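De novo designed protein CA01 (Synthetic construct, PDB 5E6G) is a computationally designed, mostly helical five-helix protein of no known biological function, probably made to test the design of new structures. Local coordinates at residues N43-E46 against I47-A51; D54-E57 against D58-R61; A70-L73 against L74-V78; L102-A105 against K106-L110; F124-Q127 against L128-P132. One frame throughout, in Å; residues are numbered along the deposited sequence.

Contact 1. Residues N43-E46 against I47-A51; sequences NEIE and IARNA
N43 and I47 meet one turn apart at the C-terminal end of the long helix 24-50, in a five-helix designed fold. Their side chains cross at a slant, and the amide ND2 of N43 comes 3.7 Å from CD1 of I47. I47 reaches there because its CG1 sits beside the backbone N (chi1 -64°) and the chain runs on extended, back along the helix towards N43. Both residues lie on the solvent side, and this touch is loose.

The firm part is the backbone. I47 N bonds to N43 O at 2.8 Å in a nearly straight line (174°), and A48 N, R49 N and N50 N take the carbonyls of E44, I45 and E46 in turn. On the inner face A48 is buried, its CB only 3.2 Å from E44 O, while I45 and E44 lean on Y60 of helix 54-75.

R49 lies along the neighbouring, solvent-facing side, its side chain also touching E57 of helix 54-75. Its chain bends at chi3 (64°), which leaves the guanidinium at an oblique angle beside I45 CG2 and E46 CG rather than on the E46 carboxylate: E46 OE1 stays 5.7 Å from R49 NH2. The nearest side-chain approach there is E46 CG to R49 NH2, at 4.3 Å.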
loop_
_atom_site.group_PDB
_atom_site.type_symbol
_atom_site.label_atom_id
_atom_site.label_comp_id
_atom_site.label_asym_id
_atom_site.label_seq_id
_atom_site.Cartn_x
_atom_site.Cartn_y
_atom_site.Cartn_z
ATOM N N ASN A 43 6.542 -6.890 -11.516
ATOM C CA ASN A 43 6.632 -6.767 -12.965
ATOM C C ASN A 43 6.918 -5.325 -13.376
ATOM O O ASN A 43 7.797 -5.072 -14.198
ATOM C CB ASN A 43 5.341 -7.256 -13.623
ATOM C CG ASN A 43 5.532 -7.612 -15.089
ATOM O OD1 ASN A 43 6.533 -8.219 -15.468
ATOM N ND2 ASN A 43 4.571 -7.229 -15.920
ATOM N N GLU A 44 6.176 -4.385 -12.793
ATOM C CA GLU A 44 6.361 -2.967 -13.088
ATOM C C GLU A 44 7.789 -2.528 -12.784
ATOM O O GLU A 44 8.337 -1.657 -13.458
ATOM C CB GLU A 44 5.373 -2.115 -12.287
ATOM C CG GLU A 44 3.906 -2.392 -12.586
ATOM C CD GLU A 44 3.501 -2.007 -14.000
ATOM O OE1 GLU A 44 4.258 -1.269 -14.666
ATOM O OE2 GLU A 44 2.421 -2.448 -14.445
ATOM N N ILE A 45 8.385 -3.135 -11.762
ATOM C CA ILE A 45 9.768 -2.846 -11.402
ATOM C C ILE A 45 10.711 -3.417 -12.460
ATOM O O ILE A 45 11.682 -2.769 -12.850
ATOM C CB ILE A 45 10.115 -3.417 -10.005
ATOM C CG1 ILE A 45 9.437 -2.578 -8.919
ATOM C CG2 ILE A 45 11.624 -3.424 -9.769
ATOM C CD1 ILE A 45 9.472 -3.198 -7.531
ATOM N N GLU A 46 10.418 -4.629 -12.924
ATOM C CA GLU A 46 11.207 -5.258 -13.979
ATOM C C GLU A 46 11.161 -4.427 -15.256
ATOM O O GLU A 46 12.199 -4.101 -15.831
ATOM C CB GLU A 46 10.700 -6.677 -14.261
ATOM C CG GLU A 46 11.078 -7.699 -13.202
ATOM C CD GLU A 46 10.392 -9.036 -13.415
ATOM O OE1 GLU A 46 10.314 -9.827 -12.450
ATOM O OE2 GLU A 46 9.931 -9.298 -14.547
ATOM N N ILE A 47 9.949 -4.087 -15.688
ATOM C CA ILE A 47 9.745 -3.302 -16.901
ATOM C C ILE A 47 10.457 -1.955 -16.810
ATOM O O ILE A 47 11.131 -1.537 -17.752
ATOM C CB ILE A 47 8.240 -3.066 -17.168
ATOM C CG1 ILE A 47 7.537 -4.401 -17.424
ATOM C CG2 ILE A 47 8.040 -2.125 -18.361
ATOM C CD1 ILE A 47 6.027 -4.299 -17.584
ATOM N N ALA A 48 10.301 -1.280 -15.676
ATOM C CA ALA A 48 10.904 0.032 -15.478
ATOM C C ALA A 48 12.426 -0.055 -15.510
ATOM O O ALA A 48 13.097 0.815 -16.065
ATOM C CB ALA A 48 10.436 0.633 -14.162
ATOM N N ARG A 49 12.962 -1.115 -14.913
ATOM C CA ARG A 49 14.406 -1.300 -14.819
ATOM C C ARG A 49 15.008 -1.649 -16.178
ATOM O O ARG A 49 16.080 -1.158 -16.536
ATOM C CB ARG A 49 14.735 -2.393 -13.799
ATOM C CG ARG A 49 16.211 -2.498 -13.441
ATOM C CD ARG A 49 16.461 -3.622 -12.445
ATOM N NE ARG A 49 16.139 -4.933 -13.014
ATOM C CZ ARG A 49 15.524 -5.920 -12.362
ATOM N NH1 ARG A 49 15.157 -5.771 -11.093
ATOM N NH2 ARG A 49 15.284 -7.071 -12.980
ATOM N N ASN A 50 14.312 -2.498 -16.929
ATOM C CA ASN A 50 14.762 -2.891 -18.258
ATOM C C ASN A 50 14.803 -1.706 -19.216
ATOM O O ASN A 50 15.597 -1.687 -20.158
ATOM C CB ASN A 50 13.854 -3.984 -18.828
ATOM C CG ASN A 50 14.014 -5.312 -18.110
ATOM O OD1 ASN A 50 14.998 -5.536 -17.403
ATOM N ND2 ASN A 50 13.048 -6.204 -18.297
ATOM N N ALA A 51 13.946 -0.721 -18.967
ATOM C CA ALA A 51 13.872 0.472 -19.805
ATOM C C ALA A 51 14.758 1.591 -19.265
ATOM O O ALA A 51 14.791 2.689 -19.821
ATOM C CB ALA A 51 12.433 0.949 -19.915
#

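Contact 2. Residues D54-E57 against D58-R61; sequences DERE and DRYR
E57 and R61 make the shorter of two salt bridges, each joining residues four apart, in the first turns of helix 54-75. The two side chains run alongside each other, and R61 grips side-on: NE and NH2 both give to the single oxygen OE2 of E57, with NE to OE2 at 2.9 Å and NH2 to OE2 at 3.0 Å. The carboxylate and guanidinium planes are 40° apart, and both bonds are bent. E57 is fully extended beyond CG, which carries its carboxylate forward to R61.

The other bridge is longer. R59 NH1 reaches E55 OE1 at 3.3 Å, on the syn side of the carboxylate and in the guanidinium plane; a weak bond to OE2 accompanies it. E55 folds at chi2 (-92°) to get there. R59 NH2 also donates to the carbonyl of A133.

Among like charges, NH1 of R59 lies over one face of the R56 guanidinium, 4.0 Å from R56 NH1; R56 NE has its own salt bridge to D53.

Apolar contact is slight: R56 CG rests 3.8 Å from Y60 CE2, the two side chains pointing the same way. Beneath run the backbone bonds, D58 N to D54 O the shortest. These are i to i+4 Glu-Arg salt bridges along an alpha-helix, E55-R59 at the solvent side and E57-R61 with its glutamate buried beside helix 24-50.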
loop_
_atom_site.group_PDB
_atom_site.type_symbol
_atom_site.label_atom_id
_atom_site.label_comp_id
_atom_site.label_asym_id
_atom_site.label_seq_id
_atom_site.Cartn_x
_atom_site.Cartn_y
_atom_site.Cartn_z
ATOM N N ASP A 54 14.710 4.852 -14.046
ATOM C CA ASP A 54 15.014 4.760 -12.620
ATOM C C ASP A 54 13.952 5.410 -11.738
ATOM O O ASP A 54 13.559 4.849 -10.713
ATOM C CB ASP A 54 16.374 5.401 -12.324
ATOM C CG ASP A 54 17.535 4.611 -12.900
ATOM O OD1 ASP A 54 17.347 3.423 -13.237
ATOM O OD2 ASP A 54 18.642 5.180 -13.006
ATOM N N GLU A 55 13.502 6.596 -12.133
ATOM C CA GLU A 55 12.513 7.343 -11.362
ATOM C C GLU A 55 11.253 6.509 -11.170
ATOM O O GLU A 55 10.695 6.439 -10.075
ATOM C CB GLU A 55 12.187 8.665 -12.062
ATOM C CG GLU A 55 11.246 9.582 -11.286
ATOM C CD GLU A 55 9.771 9.395 -11.628
ATOM O OE1 GLU A 55 9.440 8.630 -12.560
ATOM O OE2 GLU A 55 8.934 10.030 -10.952
ATOM N N ARG A 56 10.824 5.861 -12.246
ATOM C CA ARG A 56 9.653 4.997 -12.221
ATOM C C ARG A 56 9.909 3.748 -11.384
ATOM O O ARG A 56 9.046 3.317 -10.617
ATOM C CB ARG A 56 9.270 4.609 -13.648
ATOM C CG ARG A 56 7.896 3.984 -13.804
ATOM C CD ARG A 56 7.463 4.034 -15.260
ATOM N NE ARG A 56 7.406 5.410 -15.751
ATOM C CZ ARG A 56 6.389 6.244 -15.550
ATOM N NH1 ARG A 56 5.320 5.855 -14.867
ATOM N NH2 ARG A 56 6.442 7.476 -16.038
ATOM N N GLU A 57 11.097 3.169 -11.539
ATOM C CA GLU A 57 11.460 1.960 -10.806
ATOM C C GLU A 57 11.442 2.204 -9.300
ATOM O O GLU A 57 10.846 1.432 -8.552
ATOM C CB GLU A 57 12.844 1.461 -11.237
ATOM C CG GLU A 57 13.243 0.147 -10.595
ATOM C CD GLU A 57 14.619 -0.346 -11.031
ATOM O OE1 GLU A 57 15.116 0.138 -12.069
ATOM O OE2 GLU A 57 15.188 -1.228 -10.341
ATOM N N ASP A 58 12.092 3.280 -8.869
ATOM C CA ASP A 58 12.154 3.627 -7.454
ATOM C C ASP A 58 10.761 3.795 -6.857
ATOM O O ASP A 58 10.475 3.278 -5.778
ATOM C CB ASP A 58 12.962 4.912 -7.253
ATOM C CG ASP A 58 14.425 4.744 -7.613
ATOM O OD1 ASP A 58 14.882 3.588 -7.742
ATOM O OD2 ASP A 58 15.121 5.770 -7.758
ATOM N N ARG A 59 9.901 4.515 -7.569
ATOM C CA ARG A 59 8.541 4.757 -7.111
ATOM C C ARG A 59 7.791 3.447 -6.883
ATOM O O ARG A 59 7.105 3.285 -5.873
ATOM C CB ARG A 59 7.791 5.632 -8.118
ATOM C CG ARG A 59 8.231 7.090 -8.113
ATOM C CD ARG A 59 7.728 7.825 -9.346
ATOM N NE ARG A 59 6.282 7.699 -9.499
ATOM C CZ ARG A 59 5.629 7.842 -10.648
ATOM N NH1 ARG A 59 6.286 8.111 -11.769
ATOM N NH2 ARG A 59 4.311 7.705 -10.678
ATOM N N TYR A 60 7.932 2.509 -7.814
ATOM C CA TYR A 60 7.279 1.210 -7.681
ATOM C C TYR A 60 7.925 0.373 -6.575
ATOM O O TYR A 60 7.267 -0.462 -5.954
ATOM C CB TYR A 60 7.323 0.443 -9.004
ATOM C CG TYR A 60 6.198 0.786 -9.957
ATOM C CD1 TYR A 60 4.873 0.621 -9.582
ATOM C CD2 TYR A 60 6.462 1.257 -11.238
ATOM C CE1 TYR A 60 3.840 0.927 -10.445
ATOM C CE2 TYR A 60 5.429 1.566 -12.115
ATOM C CZ TYR A 60 4.122 1.396 -11.709
ATOM O OH TYR A 60 3.087 1.691 -12.562
ATOM N N ARG A 61 9.211 0.599 -6.335
ATOM C CA ARG A 61 9.918 -0.098 -5.269
ATOM C C ARG A 61 9.425 0.356 -3.894
ATOM O O ARG A 61 9.268 -0.459 -2.989
ATOM C CB ARG A 61 11.427 0.123 -5.400
ATOM C CG ARG A 61 12.072 -0.747 -6.471
ATOM C CD ARG A 61 13.543 -0.424 -6.671
ATOM N NE ARG A 61 14.177 -1.371 -7.588
ATOM C CZ ARG A 61 14.847 -2.458 -7.212
ATOM N NH1 ARG A 61 14.993 -2.753 -5.927
ATOM N NH2 ARG A 61 15.379 -3.254 -8.128
#

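Contact 3. Residues A70-L73 against L74-V78; sequences AYRL and LAEGV
L73 O is the hub where helix 54-75 stops: V78 N bonds to it at 3.1 Å, and E76 N reaches the same oxygen more weakly. The side chain of V78 closes over this carbonyl, its CB 3.2 Å from L73 O and CG2 nearly as near. Apolar contact follows, with L73 CD2 4.2 Å from V78 CG2. V78 holds CG1 anti to its backbone N (chi1 -179°), which turns CG2 in towards L73.

On the outer side R72 and E76 cross. CG of E76 lies over one face of the R72 guanidinium, 3.4 Å from NH2, while the charges stay beyond a salt bridge, with R72 NH2 4.1 Å from E76 OE1. R72 has CG wedged between the backbone N and the carbonyl carbon (chi1 73°), then bends twice to bring its end over E76. Both residues are exposed.

Further back, the last ordinary helical bonds set these groups: L74 N to A70 O and A75 N to Y71 O. L74 is buried against I30 of helix 24-50 and I80 and A83 of helix 80-93, while L73 and V78 both pack on R86. G77 makes the reversal with a positive phi of 83°, its N bonded to L74 O. Together with V78 N to L73 O, this is a Schellman motif, the C-terminal cap that turns the chain towards helix 80-93.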
loop_
_atom_site.group_PDB
_atom_site.type_symbol
_atom_site.label_atom_id
_atom_site.label_comp_id
_atom_site.label_asym_id
_atom_site.label_seq_id
_atom_site.Cartn_x
_atom_site.Cartn_y
_atom_site.Cartn_z
ATOM N N ALA A 70 2.162 -3.367 4.884
ATOM C CA ALA A 70 0.724 -3.367 5.124
ATOM C C ALA A 70 0.218 -4.797 5.229
ATOM O O ALA A 70 -0.598 -5.123 6.093
ATOM C CB ALA A 70 -0.002 -2.625 4.018
ATOM N N TYR A 71 0.719 -5.649 4.344
ATOM C CA TYR A 71 0.335 -7.051 4.323
ATOM C C TYR A 71 0.684 -7.767 5.632
ATOM O O TYR A 71 -0.168 -8.440 6.217
ATOM C CB TYR A 71 1.006 -7.760 3.145
ATOM C CG TYR A 71 0.804 -9.258 3.147
ATOM C CD1 TYR A 71 1.704 -10.093 3.796
ATOM C CD2 TYR A 71 -0.281 -9.834 2.507
ATOM C CE1 TYR A 71 1.532 -11.462 3.810
ATOM C CE2 TYR A 71 -0.466 -11.209 2.512
ATOM C CZ TYR A 71 0.443 -12.020 3.165
ATOM O OH TYR A 71 0.258 -13.390 3.170
ATOM N N ARG A 72 1.929 -7.630 6.085
ATOM C CA ARG A 72 2.387 -8.376 7.254
ATOM C C ARG A 72 1.688 -7.897 8.525
ATOM O O ARG A 72 1.457 -8.683 9.446
ATOM C CB ARG A 72 3.914 -8.276 7.408
ATOM C CG ARG A 72 4.469 -6.930 7.881
ATOM C CD ARG A 72 5.568 -7.101 8.934
ATOM N NE ARG A 72 5.077 -6.863 10.295
ATOM C CZ ARG A 72 5.298 -7.658 11.341
ATOM N NH1 ARG A 72 6.011 -8.772 11.219
ATOM N NH2 ARG A 72 4.801 -7.333 12.526
ATOM N N LEU A 73 1.345 -6.615 8.567
ATOM C CA LEU A 73 0.644 -6.050 9.714
ATOM C C LEU A 73 -0.739 -6.674 9.851
ATOM O O LEU A 73 -1.153 -7.054 10.947
ATOM C CB LEU A 73 0.533 -4.531 9.587
ATOM C CG LEU A 73 1.820 -3.755 9.872
ATOM C CD1 LEU A 73 1.702 -2.322 9.382
ATOM C CD2 LEU A 73 2.154 -3.789 11.362
ATOM N N LEU A 74 -1.446 -6.791 8.731
ATOM C CA LEU A 74 -2.763 -7.413 8.725
ATOM C C LEU A 74 -2.672 -8.909 9.026
ATOM O O LEU A 74 -3.584 -9.484 9.624
ATOM C CB LEU A 74 -3.452 -7.193 7.378
ATOM C CG LEU A 74 -3.822 -5.750 7.027
ATOM C CD1 LEU A 74 -4.420 -5.686 5.629
ATOM C CD2 LEU A 74 -4.788 -5.164 8.047
ATOM N N ALA A 75 -1.577 -9.535 8.604
ATOM C CA ALA A 75 -1.350 -10.951 8.881
ATOM C C ALA A 75 -1.065 -11.149 10.365
ATOM O O ALA A 75 -1.315 -12.216 10.921
ATOM C CB ALA A 75 -0.198 -11.484 8.043
ATOM N N GLU A 76 -0.542 -10.103 10.996
ATOM C CA GLU A 76 -0.242 -10.118 12.423
ATOM C C GLU A 76 -1.485 -9.829 13.266
ATOM O O GLU A 76 -1.413 -9.761 14.493
ATOM C CB GLU A 76 0.853 -9.096 12.729
ATOM C CG GLU A 76 2.268 -9.628 12.582
ATOM C CD GLU A 76 2.586 -10.735 13.568
ATOM O OE1 GLU A 76 3.194 -10.441 14.622
ATOM O OE2 GLU A 76 2.227 -11.899 13.286
ATOM N N GLY A 77 -2.623 -9.657 12.604
ATOM C CA GLY A 77 -3.882 -9.430 13.293
ATOM C C GLY A 77 -4.111 -7.983 13.689
ATOM O O GLY A 77 -5.061 -7.680 14.407
ATOM N N VAL A 78 -3.245 -7.088 13.228
ATOM C CA VAL A 78 -3.390 -5.668 13.524
ATOM C C VAL A 78 -4.623 -5.104 12.818
ATOM O O VAL A 78 -4.854 -5.385 11.641
ATOM C CB VAL A 78 -2.142 -4.871 13.098
ATOM C CG1 VAL A 78 -2.306 -3.394 13.430
ATOM C CG2 VAL A 78 -0.901 -5.430 13.774
#

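Contact 4. Residues L102-A105 against K106-L110; sequences LFRA and KGEEL
R104 and E108 sit one turn apart in helix 97-115, an alpha-helix with one face against helices 80-93 and 121-130 of the five-helix fold, and run alongside each other without forming an ion pair. The carboxylate oxygen OE2 of E108 rests against aliphatic carbon, 3.7 Å from R104 CG, and R104 NE stays 5.2 Å from E108 OE2. R104 NH1 and E108 OE2 are both satisfied by one outside side chain, Q85 of helix 80-93, which accepts from the first through OE1 and donates to the second through NE2, while R104 NE has a long, weak pairing with E101. A single amide thus bridges the two charged groups. R104 starts out with CG anti to the backbone N (chi1 -169°) and bends at chi3, which turns its guanidinium aside from E108.

The backbone is fully regular. K106 N, G107 N, E108 N and E109 N give to the carbonyl oxygens of L102, F103, R104 and A105; G107 N to F103 O is the shortest of these at 2.9 Å, and E108 N to R104 O the straightest (167°). G107 is buried.

K106 leads away from L102-A105 to a cation-pi contact with Y131, and on the inner face F103 packs against A87, L91 and L128. Near the start of the K106 side chain, CB closes to 3.2 Å from L102 O.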
loop_
_atom_site.group_PDB
_atom_site.type_symbol
_atom_site.label_atom_id
_atom_site.label_comp_id
_atom_site.label_asym_id
_atom_site.label_seq_id
_atom_site.Cartn_x
_atom_site.Cartn_y
_atom_site.Cartn_z
ATOM N N LEU A 102 1.547 10.936 2.269
ATOM C CA LEU A 102 0.494 10.727 1.283
ATOM C C LEU A 102 -0.216 9.411 1.568
ATOM O O LEU A 102 -1.443 9.319 1.499
ATOM C CB LEU A 102 1.064 10.721 -0.136
ATOM C CG LEU A 102 1.510 12.063 -0.716
ATOM C CD1 LEU A 102 2.176 11.850 -2.067
ATOM C CD2 LEU A 102 0.335 13.019 -0.845
ATOM N N PHE A 103 0.581 8.395 1.883
ATOM C CA PHE A 103 0.069 7.086 2.260
ATOM C C PHE A 103 -0.835 7.207 3.488
ATOM O O PHE A 103 -1.923 6.637 3.527
ATOM C CB PHE A 103 1.239 6.132 2.530
ATOM C CG PHE A 103 0.827 4.732 2.891
ATOM C CD1 PHE A 103 0.667 3.766 1.910
ATOM C CD2 PHE A 103 0.623 4.375 4.216
ATOM C CE1 PHE A 103 0.300 2.475 2.241
ATOM C CE2 PHE A 103 0.257 3.086 4.551
ATOM C CZ PHE A 103 0.093 2.134 3.563
ATOM N N ARG A 104 -0.385 7.974 4.477
ATOM C CA ARG A 104 -1.127 8.131 5.726
ATOM C C ARG A 104 -2.448 8.864 5.518
ATOM O O ARG A 104 -3.500 8.405 5.966
ATOM C CB ARG A 104 -0.285 8.887 6.757
ATOM C CG ARG A 104 -0.871 8.864 8.163
ATOM C CD ARG A 104 -0.301 9.976 9.029
ATOM N NE ARG A 104 1.148 9.880 9.177
ATOM C CZ ARG A 104 1.764 9.096 10.057
ATOM N NH1 ARG A 104 1.062 8.319 10.874
ATOM N NH2 ARG A 104 3.088 9.082 10.117
ATOM N N ALA A 105 -2.386 10.010 4.846
ATOM C CA ALA A 105 -3.565 10.842 4.633
ATOM C C ALA A 105 -4.607 10.112 3.791
ATOM O O ALA A 105 -5.799 10.143 4.100
ATOM C CB ALA A 105 -3.172 12.154 3.972
ATOM N N LYS A 106 -4.153 9.454 2.730
ATOM C CA LYS A 106 -5.048 8.688 1.870
ATOM C C LYS A 106 -5.616 7.484 2.614
ATOM O O LYS A 106 -6.797 7.155 2.475
ATOM C CB LYS A 106 -4.318 8.229 0.608
ATOM C CG LYS A 106 -5.192 7.458 -0.376
ATOM C CD LYS A 106 -6.364 8.297 -0.864
ATOM C CE LYS A 106 -7.144 7.579 -1.954
ATOM N NZ LYS A 106 -8.187 8.452 -2.564
ATOM N N GLY A 107 -4.768 6.826 3.397
ATOM C CA GLY A 107 -5.190 5.679 4.177
ATOM C C GLY A 107 -6.339 6.022 5.106
ATOM O O GLY A 107 -7.344 5.315 5.145
ATOM N N GLU A 108 -6.188 7.115 5.847
ATOM C CA GLU A 108 -7.227 7.582 6.760
ATOM C C GLU A 108 -8.527 7.844 6.012
ATOM O O GLU A 108 -9.614 7.557 6.511
ATOM C CB GLU A 108 -6.772 8.853 7.480
ATOM C CG GLU A 108 -5.654 8.621 8.483
ATOM C CD GLU A 108 -5.066 9.912 9.014
ATOM O OE1 GLU A 108 -5.635 10.987 8.736
ATOM O OE2 GLU A 108 -4.029 9.850 9.707
ATOM N N GLU A 109 -8.400 8.388 4.807
ATOM C CA GLU A 109 -9.551 8.672 3.963
ATOM C C GLU A 109 -10.186 7.371 3.480
ATOM O O GLU A 109 -11.408 7.251 3.429
ATOM C CB GLU A 109 -9.129 9.542 2.774
ATOM C CG GLU A 109 -10.278 10.249 2.070
ATOM C CD GLU A 109 -9.807 11.346 1.128
ATOM O OE1 GLU A 109 -8.702 11.892 1.338
ATOM O OE2 GLU A 109 -10.546 11.662 0.172
ATOM N N LEU A 110 -9.345 6.399 3.138
ATOM C CA LEU A 110 -9.818 5.109 2.645
ATOM C C LEU A 110 -10.498 4.289 3.739
ATOM O O LEU A 110 -11.442 3.551 3.465
ATOM C CB LEU A 110 -8.659 4.306 2.049
ATOM C CG LEU A 110 -8.143 4.750 0.679
ATOM C CD1 LEU A 110 -6.887 3.975 0.314
ATOM C CD2 LEU A 110 -9.206 4.569 -0.395
#

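Contact 5. Residues F124-Q127 against L128-P132; sequences FARQ and LVFYP
R126 O takes F130 N at 2.8 Å, and a weak second bond arrives from V129 N. The F130 ring turns its edge to the same oxygen, bringing CD2 to 3.1 Å from R126 O. With CG beside the backbone N (chi1 -77°), the ring of F130 is laid back alongside R126, and the two side chains point the same way. Ring and guanidinium planes are 34° apart, and F130 CE2 meets the edge of the guanidinium, 4.0 Å from R126 NH1. That nitrogen donates to OE1 of Q40 on helix 24-50.

This is the C-terminal end of helix 121-130, the last of the five helices, which packs against all four others. On its buried side F124 and L128 lie alongside, F124 CE1 3.8 Å from L128 CD2. In each, CG stands opposite the backbone N (chi1 179° in both), and the two side chains run the same way, towards L110 on helix 97-115; F124 also meets I80 and V84. V129, buried too, packs on A63 and A67, and its carbonyl accepts from the hydroxyl of Y99.

At the end, Y131 N bonds to Q127 O at 3.2 Å from well above the carbonyl plane. Y131 CB crowds the same oxygen at 3.0 Å, and P132 CD lies 3.8 Å from Q127 O.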
loop_
_atom_site.group_PDB
_atom_site.type_symbol
_atom_site.label_atom_id
_atom_site.label_comp_id
_atom_site.label_asym_id
_atom_site.label_seq_id
_atom_site.Cartn_x
_atom_site.Cartn_y
_atom_site.Cartn_z
ATOM N N PHE A 124 -9.655 -0.664 -1.677
ATOM C CA PHE A 124 -8.888 -0.142 -0.554
ATOM C C PHE A 124 -7.401 -0.410 -0.750
ATOM O O PHE A 124 -6.578 0.495 -0.630
ATOM C CB PHE A 124 -9.372 -0.770 0.758
ATOM C CG PHE A 124 -8.616 -0.305 1.971
ATOM C CD1 PHE A 124 -7.435 -0.923 2.348
ATOM C CD2 PHE A 124 -9.090 0.745 2.739
ATOM C CE1 PHE A 124 -6.739 -0.497 3.463
ATOM C CE2 PHE A 124 -8.397 1.176 3.857
ATOM C CZ PHE A 124 -7.222 0.553 4.219
ATOM N N ALA A 125 -7.068 -1.657 -1.059
ATOM C CA ALA A 125 -5.676 -2.059 -1.226
ATOM C C ALA A 125 -5.003 -1.301 -2.365
ATOM O O ALA A 125 -3.900 -0.782 -2.205
ATOM C CB ALA A 125 -5.588 -3.559 -1.466
ATOM N N ARG A 126 -5.670 -1.233 -3.513
ATOM C CA ARG A 126 -5.091 -0.603 -4.695
ATOM C C ARG A 126 -4.865 0.890 -4.495
ATOM O O ARG A 126 -3.767 1.395 -4.723
ATOM C CB ARG A 126 -5.984 -0.834 -5.914
ATOM C CG ARG A 126 -6.042 -2.283 -6.348
ATOM C CD ARG A 126 -6.487 -2.431 -7.788
ATOM N NE ARG A 126 -6.333 -3.809 -8.244
ATOM C CZ ARG A 126 -5.179 -4.345 -8.633
ATOM N NH1 ARG A 126 -4.066 -3.621 -8.624
ATOM N NH2 ARG A 126 -5.137 -5.608 -9.031
ATOM N N GLN A 127 -5.904 1.593 -4.061
ATOM C CA GLN A 127 -5.819 3.036 -3.876
ATOM C C GLN A 127 -4.844 3.414 -2.764
ATOM O O GLN A 127 -4.201 4.463 -2.823
ATOM C CB GLN A 127 -7.205 3.609 -3.580
ATOM C CG GLN A 127 -8.135 3.559 -4.782
ATOM C CD GLN A 127 -9.528 4.061 -4.473
ATOM O OE1 GLN A 127 -9.709 4.966 -3.658
ATOM N NE2 GLN A 127 -10.525 3.472 -5.122
ATOM N N LEU A 128 -4.733 2.557 -1.755
ATOM C CA LEU A 128 -3.819 2.800 -0.643
ATOM C C LEU A 128 -2.372 2.790 -1.127
ATOM O O LEU A 128 -1.576 3.653 -0.760
ATOM C CB LEU A 128 -4.022 1.750 0.454
ATOM C CG LEU A 128 -3.119 1.848 1.686
ATOM C CD1 LEU A 128 -3.461 3.082 2.506
ATOM C CD2 LEU A 128 -3.231 0.587 2.531
ATOM N N VAL A 129 -2.045 1.816 -1.968
ATOM C CA VAL A 129 -0.677 1.626 -2.429
ATOM C C VAL A 129 -0.326 2.555 -3.594
ATOM O O VAL A 129 0.773 3.111 -3.640
ATOM C CB VAL A 129 -0.444 0.154 -2.856
ATOM C CG1 VAL A 129 0.936 -0.032 -3.482
ATOM C CG2 VAL A 129 -0.606 -0.768 -1.662
ATOM N N PHE A 130 -1.258 2.730 -4.526
ATOM C CA PHE A 130 -0.948 3.397 -5.792
ATOM C C PHE A 130 -1.154 4.909 -5.779
ATOM O O PHE A 130 -0.480 5.625 -6.518
ATOM C CB PHE A 130 -1.780 2.783 -6.920
ATOM C CG PHE A 130 -1.265 1.451 -7.391
ATOM C CD1 PHE A 130 -0.221 1.383 -8.297
ATOM C CD2 PHE A 130 -1.818 0.270 -6.925
ATOM C CE1 PHE A 130 0.259 0.165 -8.732
ATOM C CE2 PHE A 130 -1.343 -0.952 -7.357
ATOM C CZ PHE A 130 -0.303 -1.005 -8.261
ATOM N N TYR A 131 -2.077 5.402 -4.956
ATOM C CA TYR A 131 -2.338 6.842 -4.907
ATOM C C TYR A 131 -1.101 7.625 -4.455
ATOM O O TYR A 131 -0.776 8.657 -5.046
ATOM C CB TYR A 131 -3.528 7.156 -3.989
ATOM C CG TYR A 131 -3.835 8.634 -3.885
ATOM C CD1 TYR A 131 -4.745 9.233 -4.746
ATOM C CD2 TYR A 131 -3.209 9.430 -2.936
ATOM C CE1 TYR A 131 -5.027 10.580 -4.662
ATOM C CE2 TYR A 131 -3.483 10.780 -2.844
ATOM C CZ TYR A 131 -4.392 11.351 -3.709
ATOM O OH TYR A 131 -4.668 12.696 -3.618
ATOM N N PRO A 132 -0.401 7.141 -3.413
ATOM C CA PRO A 132 0.819 7.847 -3.006
ATOM C C PRO A 132 1.993 7.568 -3.946
ATOM O O PRO A 132 3.007 8.260 -3.876
ATOM C CB PRO A 132 1.100 7.292 -1.599
ATOM C CG PRO A 132 -0.123 6.509 -1.212
ATOM C CD PRO A 132 -0.707 6.035 -2.493
#

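Taken from the N terminus, the five contacts come in series; none encloses or crosses another, and each spans neighbouring turns of one helix rather than closing a long loop. Contact 1 ends helix 24-50, and contact 2 opens helix 54-75 just after the turn; they touch where Y60 meets E44 and I45, and R49 meets E57. Contact 3 closes that second helix, about 25 Å from contact 2 between centres. Contact 4 lies midway along helix 97-115. Contact 5, nearest the centre of the chain, packs on contact 4 through L110, F103, L128 and P132, and reaches contact 2 where F130 meets Y60.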